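Local coordinates for penicillin-binding protein 1A (Mycobacterium tuberculosis, PDB 5CXW) that builds the mycobacterial cell wall by polymerising glycan strands and cross-linking their peptides, the latter in the penicillin-sensitive transpeptidase domain to which this chain belongs, at residues Gly115-Ser120 / Thr140-Glu145; Ala146-Leu151 / Glu271-Tyr276; Asp287-Thr292 / Val309-Ser314. One frame throughout, in Å; residues are numbered along the deposited sequence. Where two conformers were deposited one is given.

Contact 1. Residues Gly115-Ser120 / Thr140-Glu145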
# COMPACT_ATOMS: atom_id res chain seq x y z
N GLY A 115 0.24 -16.50 -16.37
CA GLY A 115 -0.37 -17.77 -16.66
C GLY A 115 0.25 -18.99 -16.00
O GLY A 115 -0.23 -20.12 -16.24
N TYR A 116 1.26 -18.79 -15.15
CA TYR A 116 1.89 -19.87 -14.41
C TYR A 116 0.85 -20.53 -13.50
O TYR A 116 0.25 -19.86 -12.65
CB TYR A 116 3.10 -19.35 -13.61
CG TYR A 116 3.75 -20.43 -12.78
CD1 TYR A 116 4.23 -21.59 -13.37
CD2 TYR A 116 3.86 -20.28 -11.40
CE1 TYR A 116 4.85 -22.56 -12.58
CE2 TYR A 116 4.52 -21.23 -10.61
CZ TYR A 116 4.94 -22.37 -11.18
OH TYR A 116 5.54 -23.29 -10.32
N GLN A 117 0.66 -21.84 -13.65
CA GLN A 117 -0.39 -22.56 -12.90
C GLN A 117 0.18 -23.09 -11.61
O GLN A 117 1.23 -23.78 -11.63
CB GLN A 117 -0.85 -23.74 -13.74
CG GLN A 117 -1.56 -23.36 -15.01
CD GLN A 117 -2.97 -22.92 -14.74
OE1 GLN A 117 -3.63 -23.42 -13.81
NE2 GLN A 117 -3.44 -21.93 -15.48
N VAL A 118 -0.52 -22.82 -10.51
CA VAL A 118 -0.09 -23.17 -9.16
C VAL A 118 -1.18 -23.95 -8.44
O VAL A 118 -2.36 -23.65 -8.60
CB VAL A 118 0.21 -21.91 -8.32
CG1 VAL A 118 0.80 -22.30 -6.98
CG2 VAL A 118 1.16 -21.01 -9.07
N ASP A 119 -0.79 -24.99 -7.68
CA ASP A 119 -1.76 -25.74 -6.88
C ASP A 119 -2.22 -24.86 -5.71
O ASP A 119 -1.42 -24.19 -5.12
CB ASP A 119 -1.05 -26.97 -6.33
CG ASP A 119 -1.95 -27.85 -5.47
OD1 ASP A 119 -3.15 -27.72 -5.43
OD2 ASP A 119 -1.40 -28.79 -4.88
N SER A 120 -3.53 -24.83 -5.42
CA SER A 120 -4.05 -24.06 -4.30
C SER A 120 -4.41 -24.87 -3.07
O SER A 120 -4.99 -24.35 -2.13
CB SER A 120 -5.28 -23.24 -4.74
OG SER A 120 -6.33 -24.05 -5.08
N THR A 140 -6.13 -26.05 -9.28
CA THR A 140 -4.87 -25.47 -9.81
C THR A 140 -5.31 -24.32 -10.72
O THR A 140 -6.20 -24.51 -11.54
CB THR A 140 -4.05 -26.51 -10.58
OG1 THR A 140 -3.60 -27.50 -9.67
CG2 THR A 140 -2.83 -25.94 -11.21
N CYS A 141 -4.77 -23.12 -10.52
CA CYS A 141 -5.15 -21.93 -11.35
C CYS A 141 -3.93 -21.05 -11.48
O CYS A 141 -2.99 -21.21 -10.73
CB CYS A 141 -6.31 -21.11 -10.78
SG CYS A 141 -6.07 -20.38 -9.16
N ASN A 142 -3.99 -20.09 -12.36
CA ASN A 142 -2.85 -19.23 -12.54
C ASN A 142 -2.66 -18.22 -11.42
O ASN A 142 -3.54 -17.98 -10.57
CB ASN A 142 -2.80 -18.61 -13.94
CG ASN A 142 -3.87 -17.56 -14.17
OD1 ASN A 142 -4.09 -16.66 -13.35
ND2 ASN A 142 -4.58 -17.71 -15.29
N ILE A 143 -1.46 -17.67 -11.40
CA ILE A 143 -1.11 -16.72 -10.34
C ILE A 143 -1.86 -15.36 -10.40
O ILE A 143 -1.97 -14.68 -9.37
CB ILE A 143 0.40 -16.54 -10.22
CG1 ILE A 143 1.04 -15.95 -11.45
CG2 ILE A 143 1.04 -17.84 -9.81
CD1 ILE A 143 2.56 -15.67 -11.27
N ALA A 144 -2.39 -14.98 -11.53
CA ALA A 144 -3.29 -13.82 -11.60
C ALA A 144 -4.65 -14.10 -10.91
O ALA A 144 -5.13 -13.26 -10.09
CB ALA A 144 -3.52 -13.41 -12.99
N GLU A 145 -5.22 -15.26 -11.19
CA GLU A 145 -6.46 -15.69 -10.56
C GLU A 145 -6.24 -15.86 -9.06
O GLU A 145 -7.08 -15.45 -8.26
CB GLU A 145 -6.97 -16.96 -11.23
CG GLU A 145 -8.23 -17.57 -10.62
CD GLU A 145 -9.53 -16.96 -11.07
OE1 GLU A 145 -10.58 -17.42 -10.55
OE2 GLU A 145 -9.52 -16.07 -11.93
O HOH W 1 -6.25 -20.51 -14.08
O HOH W 2 -6.11 -24.45 -14.54
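G115 passes its carbonyl carbon 3.7 Å from N142 CB, just before strand 117-119 runs antiparallel to strand 140-142. Y116 follows with its carbonyl O taking a weak hydrogen bond from I143 N, 3.0 Å long and bent to 132°; the same oxygen receives a CA-H...O contact from N142. The Y116 ring meets I143 CG2 obliquely. Q117 pairs with N142 in a non-hydrogen-bonded position, and a bend at chi2 (-76°) folds its amide back over the neighbouring strand, bringing OE1 3.3 Å from C141 CA. A long, flexible amide suits this exposed position, because it can use water through both OE1 and NE2: one water joins OE1 to T140 O, and another accepts from N142 N and, weakly, from NE2. V118 forms the hydrogen-bonded pair with C141. Its N-H points almost straight at C141 O (3.0 Å, 173°), and C141 N returns a bond to V118 O of 3.1 Å. On the face it shares with C141, V118 turns toward I143 in a buried place, where a branched aliphatic side chain is at home. D119 pairs with T140, whose OG1 lies beside D119 CA, while the D119 carboxylate hydrogen-bonds, through OD2, to S121 OG. Where the second strand becomes helix, N142 is the N-cap: its OD1 accepts from E145 N at 2.8 Å, a role for which a short asparagine side chain is well fitted. A disulfide to C138, just before the strand, ties C141 to the chain that leads into it. The pair forms a small two-stranded sheet apart from the five-stranded one; its second strand leads directly into helix 143-149, and Y116, V118 and S120 rest their side chains on helix 152-161.

Contact 2. Residues Ala146-Leu151 / Glu271-Tyr276. With 35P ((2R,4S)-5,5-dimethyl-2-{(1R)-2-oxo-1-[(phenoxyacetyl)amino]ethyl}-1,3-thiazolidine-4-carboxylic acid), chain C.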
# COMPACT_ATOMS: atom_id res chain seq x y z
N ALA A 146 -5.11 -16.44 -8.65
CA ALA A 146 -4.83 -16.62 -7.22
C ALA A 146 -4.62 -15.28 -6.52
O ALA A 146 -4.88 -15.21 -5.35
CB ALA A 146 -3.63 -17.54 -7.01
N LEU A 147 -4.18 -14.25 -7.24
CA LEU A 147 -4.03 -12.94 -6.60
C LEU A 147 -5.43 -12.36 -6.31
O LEU A 147 -5.71 -11.84 -5.22
CB LEU A 147 -3.24 -11.96 -7.45
CG LEU A 147 -2.93 -10.61 -6.77
CD1 LEU A 147 -1.86 -10.72 -5.64
CD2 LEU A 147 -2.47 -9.64 -7.83
N LYS A 148 -6.27 -12.41 -7.33
CA LYS A 148 -7.66 -11.90 -7.20
C LYS A 148 -8.37 -12.62 -6.06
O LYS A 148 -9.01 -11.99 -5.21
CB LYS A 148 -8.39 -12.04 -8.54
CG LYS A 148 -9.84 -11.58 -8.49
CD LYS A 148 -10.54 -11.73 -9.84
CE LYS A 148 -10.71 -13.15 -10.32
NZ LYS A 148 -11.15 -13.15 -11.77
N MET A 149 -8.29 -13.95 -6.03
CA MET A 149 -8.99 -14.72 -4.98
C MET A 149 -8.26 -14.67 -3.64
O MET A 149 -8.79 -15.11 -2.61
CB MET A 149 -9.15 -16.18 -5.42
CG MET A 149 -10.10 -16.33 -6.57
SD MET A 149 -10.14 -18.06 -7.14
CE MET A 149 -10.92 -18.78 -5.71
N SER A 150 -7.05 -14.15 -3.68
CA SER A 150 -6.15 -13.99 -2.55
C SER A 150 -5.88 -15.31 -1.84
O SER A 150 -6.16 -15.49 -0.66
CB SER A 150 -6.61 -12.89 -1.61
OG SER A 150 -5.44 -12.40 -0.94
N LEU A 151 -5.37 -16.25 -2.64
CA LEU A 151 -5.09 -17.57 -2.10
C LEU A 151 -3.73 -17.62 -1.42
O LEU A 151 -2.71 -17.53 -2.09
CB LEU A 151 -5.23 -18.62 -3.19
CG LEU A 151 -6.60 -18.59 -3.90
CD1 LEU A 151 -6.55 -19.62 -5.03
CD2 LEU A 151 -7.71 -18.84 -2.95
N GLU A 271 -6.26 -5.33 -11.89
CA GLU A 271 -7.41 -4.54 -12.45
C GLU A 271 -8.77 -5.00 -11.98
O GLU A 271 -9.59 -4.16 -11.65
CB GLU A 271 -7.37 -4.48 -13.95
CG GLU A 271 -6.44 -3.42 -14.50
CD GLU A 271 -6.50 -3.35 -16.03
OE1 GLU A 271 -5.78 -4.11 -16.67
OE2 GLU A 271 -7.25 -2.56 -16.59
N PRO A 272 -9.01 -6.33 -11.91
CA PRO A 272 -10.38 -6.75 -11.56
C PRO A 272 -10.66 -6.67 -10.04
O PRO A 272 -11.74 -7.09 -9.59
CB PRO A 272 -10.43 -8.22 -11.99
CG PRO A 272 -9.03 -8.65 -12.17
CD PRO A 272 -8.19 -7.43 -12.47
N ILE A 273 -9.62 -6.39 -9.24
CA ILE A 273 -9.74 -6.63 -7.77
C ILE A 273 -10.61 -5.61 -7.04
O ILE A 273 -11.30 -6.01 -6.14
CB ILE A 273 -8.35 -6.85 -7.11
CG1 ILE A 273 -7.69 -8.04 -7.79
CG2 ILE A 273 -8.43 -6.98 -5.59
CD1 ILE A 273 -6.29 -8.39 -7.26
N ALA A 274 -10.66 -4.34 -7.42
CA ALA A 274 -11.57 -3.43 -6.71
C ALA A 274 -13.05 -3.92 -6.79
O ALA A 274 -13.80 -3.93 -5.83
CB ALA A 274 -11.41 -2.04 -7.26
N GLY A 275 -13.42 -4.34 -7.98
CA GLY A 275 -14.76 -4.89 -8.19
C GLY A 275 -15.01 -6.23 -7.54
O GLY A 275 -16.04 -6.44 -6.94
N TYR A 276 -14.03 -7.12 -7.63
CA TYR A 276 -14.09 -8.40 -6.96
C TYR A 276 -14.24 -8.25 -5.46
O TYR A 276 -14.87 -9.10 -4.81
CB TYR A 276 -12.88 -9.22 -7.33
CG TYR A 276 -12.88 -10.62 -6.81
CD1 TYR A 276 -13.54 -11.61 -7.51
CD2 TYR A 276 -12.26 -10.94 -5.63
CE1 TYR A 276 -13.58 -12.91 -7.03
CE2 TYR A 276 -12.32 -12.25 -5.13
CZ TYR A 276 -12.95 -13.22 -5.83
OH TYR A 276 -13.02 -14.53 -5.35
C24 35P C . -6.81 -16.60 9.35
C23 35P C . -7.44 -16.79 10.58
C22 35P C . -8.15 -15.76 11.15
C21 35P C . -8.28 -14.53 10.51
C20 35P C . -7.67 -14.33 9.29
C19 35P C . -6.94 -15.38 8.69
O1 35P C . -6.33 -15.26 7.47
C2 35P C . -6.64 -14.13 6.66
C3 35P C . -6.09 -14.36 5.28
O18 35P C . -5.94 -15.50 4.86
N4 35P C . -5.84 -13.26 4.60
C5 35P C . -5.37 -13.30 3.22
C6 35P C . -4.64 -12.04 2.97
O17 35P C . -4.77 -10.99 3.63
C8 35P C . -6.52 -13.43 2.13
N7 35P C . -6.70 -12.06 1.75
S11 35P C . -8.07 -13.97 2.61
C10 35P C . -8.93 -12.48 2.43
C12 35P C . -9.86 -12.25 3.63
C15 35P C . -9.79 -12.42 1.20
C9 35P C . -7.82 -11.43 2.42
C13 35P C . -8.07 -10.09 1.80
O14 35P C . -7.68 -9.94 0.60
O16 35P C . -8.59 -9.22 2.53
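K148 lays its aliphatic chain across the ring of Y276, with CG above one face and offset toward the rim, in a CH-pi contact 3.8 Å from the ring centroid. CG stands anti to the backbone N (chi1 178°), which carries the methylenes out over the ring before the bend at chi3. Lysine suits a partly exposed site of this kind, since its stem packs while its charge stays near the surface. Y276 CE2 also comes 3.3 Å from K148 O, and its hydroxyl oxygen lies 3.6 Å from M149 CG. Deeper in, I273 reaches across with CD1, which sits 3.8 Å from K148 CA and 4.1 Å from L147 CG, so aliphatic groups fill the buried side, while P272 meets K148 CD at the margin. Helix 143-149 ends in a Schellman motif: L151 N bonds to A146 O and, weakly, S150 N to L147 O, with S150 in a positive-phi conformation. That turn presents S150 OG to N7 of the bound penicillin V at 3.0 Å, and to K100 and K291, consistent with the serine of the SxN motif in the penicillin-binding transpeptidase active site.

Contact 3. Residues Asp287-Thr292 / Val309-Ser314. With 35P ((2R,4S)-5,5-dimethyl-2-{(1R)-2-oxo-1-[(phenoxyacetyl)amino]ethyl}-1,3-thiazolidine-4-carboxylic acid), chain C.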
# COMPACT_ATOMS: atom_id res chain seq x y z
N ASP A 287 -11.21 2.86 -14.31
CA ASP A 287 -10.41 1.65 -14.03
C ASP A 287 -9.48 1.88 -12.84
O ASP A 287 -9.03 3.00 -12.56
CB ASP A 287 -9.53 1.23 -15.23
CG ASP A 287 -10.32 0.81 -16.46
OD1 ASP A 287 -11.54 0.63 -16.31
OD2 ASP A 287 -9.73 0.72 -17.59
N SER A 288 -9.12 0.79 -12.18
CA SER A 288 -8.17 0.88 -11.09
C SER A 288 -7.46 -0.47 -10.96
O SER A 288 -7.85 -1.42 -11.59
CB SER A 288 -8.89 1.16 -9.75
OG SER A 288 -9.76 0.11 -9.39
N ALA A 289 -6.42 -0.50 -10.12
CA ALA A 289 -5.67 -1.69 -9.82
C ALA A 289 -5.53 -1.72 -8.33
O ALA A 289 -5.02 -0.74 -7.74
CB ALA A 289 -4.29 -1.60 -10.51
N ALA A 290 -5.95 -2.79 -7.65
CA ALA A 290 -6.02 -2.79 -6.21
C ALA A 290 -5.76 -4.14 -5.59
O ALA A 290 -5.80 -5.19 -6.30
CB ALA A 290 -7.41 -2.26 -5.80
N LYS A 291 -5.51 -4.14 -4.29
CA LYS A 291 -5.34 -5.39 -3.55
C LYS A 291 -5.75 -5.16 -2.10
O LYS A 291 -5.30 -4.24 -1.47
CB LYS A 291 -3.91 -5.92 -3.64
CG LYS A 291 -3.75 -7.29 -2.96
CD LYS A 291 -4.40 -8.44 -3.74
CE LYS A 291 -4.40 -9.75 -2.92
NZ LYS A 291 -5.42 -9.75 -1.87
N THR A 292 -6.59 -6.06 -1.60
CA THR A 292 -7.01 -6.06 -0.22
C THR A 292 -6.04 -6.88 0.64
O THR A 292 -5.29 -7.76 0.15
CB THR A 292 -8.38 -6.72 -0.06
OG1 THR A 292 -8.37 -7.98 -0.71
CG2 THR A 292 -9.51 -5.78 -0.59
N VAL A 309 -5.28 -1.26 -0.81
CA VAL A 309 -4.29 -0.44 -1.49
C VAL A 309 -4.51 -0.50 -2.99
O VAL A 309 -4.67 -1.55 -3.55
CB VAL A 309 -2.86 -0.88 -1.13
CG1 VAL A 309 -1.85 0.16 -1.60
CG2 VAL A 309 -2.70 -1.12 0.32
N GLY A 310 -4.63 0.64 -3.66
CA GLY A 310 -4.82 0.59 -5.08
C GLY A 310 -4.68 1.96 -5.73
O GLY A 310 -4.63 2.99 -5.04
N TYR A 311 -4.59 1.91 -7.04
CA TYR A 311 -4.17 3.05 -7.85
C TYR A 311 -4.82 3.18 -9.20
O TYR A 311 -5.39 2.23 -9.74
CB TYR A 311 -2.62 2.98 -8.02
CG TYR A 311 -2.07 1.74 -8.70
CD1 TYR A 311 -1.97 1.61 -10.10
CD2 TYR A 311 -1.63 0.66 -7.93
CE1 TYR A 311 -1.41 0.45 -10.68
CE2 TYR A 311 -1.10 -0.45 -8.50
CZ TYR A 311 -0.97 -0.56 -9.87
OH TYR A 311 -0.40 -1.71 -10.40
N THR A 312 -4.70 4.42 -9.75
CA THR A 312 -4.79 4.70 -11.13
C THR A 312 -3.41 5.20 -11.54
O THR A 312 -2.55 5.36 -10.71
CB THR A 312 -5.85 5.77 -11.40
OG1 THR A 312 -5.34 7.04 -11.01
CG2 THR A 312 -7.10 5.45 -10.71
N PRO A 313 -3.18 5.49 -12.82
CA PRO A 313 -1.85 6.01 -13.16
C PRO A 313 -1.50 7.36 -12.50
O PRO A 313 -0.32 7.75 -12.44
CB PRO A 313 -1.93 6.14 -14.70
CG PRO A 313 -2.98 5.13 -15.08
CD PRO A 313 -3.99 5.18 -14.01
N SER A 314 -2.50 8.07 -11.98
CA SER A 314 -2.33 9.41 -11.43
C SER A 314 -2.48 9.49 -9.90
O SER A 314 -2.27 10.55 -9.35
CB SER A 314 -3.28 10.36 -12.14
OG SER A 314 -2.86 10.53 -13.50
C24 35P C . -6.81 -16.60 9.35
C23 35P C . -7.44 -16.79 10.58
C22 35P C . -8.15 -15.76 11.15
C21 35P C . -8.28 -14.53 10.51
C20 35P C . -7.67 -14.33 9.29
C19 35P C . -6.94 -15.38 8.69
O1 35P C . -6.33 -15.26 7.47
C2 35P C . -6.64 -14.13 6.66
C3 35P C . -6.09 -14.36 5.28
O18 35P C . -5.94 -15.50 4.86
N4 35P C . -5.84 -13.26 4.60
C5 35P C . -5.37 -13.30 3.22
C6 35P C . -4.64 -12.04 2.97
O17 35P C . -4.77 -10.99 3.63
C8 35P C . -6.52 -13.43 2.13
N7 35P C . -6.70 -12.06 1.75
S11 35P C . -8.07 -13.97 2.61
C10 35P C . -8.93 -12.48 2.43
C12 35P C . -9.86 -12.25 3.63
C15 35P C . -9.79 -12.42 1.20
C9 35P C . -7.82 -11.43 2.42
C13 35P C . -8.07 -10.09 1.80
O14 35P C . -7.68 -9.94 0.60
O16 35P C . -8.59 -9.22 2.53
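Strands 289-292 and 309-312 run antiparallel, their axes 177° apart in direction and 4.5 Å apart at closest approach. A289 with Y311 and K291 with V309 are hydrogen-bonded pairs, each with two bonds; A289 N meets Y311 O at 2.9 Å. Between them A290 and G310 form a non-hydrogen-bonded pair with CA atoms only 3.8 Å apart, a spacing that glycine, without a side chain, allows. Y311 lays its ring beside the neighbouring strand: A289 CB stands over one face, 3.7 Å from the ring centroid, and this small methyl fits closely there, while Y311 OH bonds to T267. On the sheet face that carries A289 and Y311, K291, bent at chi2 and chi4, brings NZ to the carbonyl O of the following residue, T292 (2.8 Å). T292 OG1 hydrogen-bonds to carboxylate O14 of the penicillin, at a length (2.5 Å) short enough to be doubtful in detail, and K291 NZ lies 3.4 Å from that oxygen, fitting the KTG motif of the family. Strand 289-296 forms one edge of the five-stranded sheet. Y311 and A289 face helix 260-270 and Y311 also helix 211-222, whereas S288, T292 and T312 lie against helix 343-356.

How the contacts relate
Along the chain the three contacts come in series, all within the transpeptidase domain. Contact 1 lies outermost, its centre about 13 Å from that of contact 2 and about 22 Å from that of contact 3, whose centre is about 12 Å from that of contact 2. Helix 143-149 starts in contact 1 and ends in contact 2, and S120 and C141 pack on L151. The next element after helix 273-276 is strand 289-296, so contact 2 also leads into contact 3, and I273 of contact 2 packs against the backbone carbonyl of A290. Contacts 2 and 3 both touch the bound penicillin: their meeting places a helix end beside an edge strand of the main sheet, and together they form part of the antibiotic pocket.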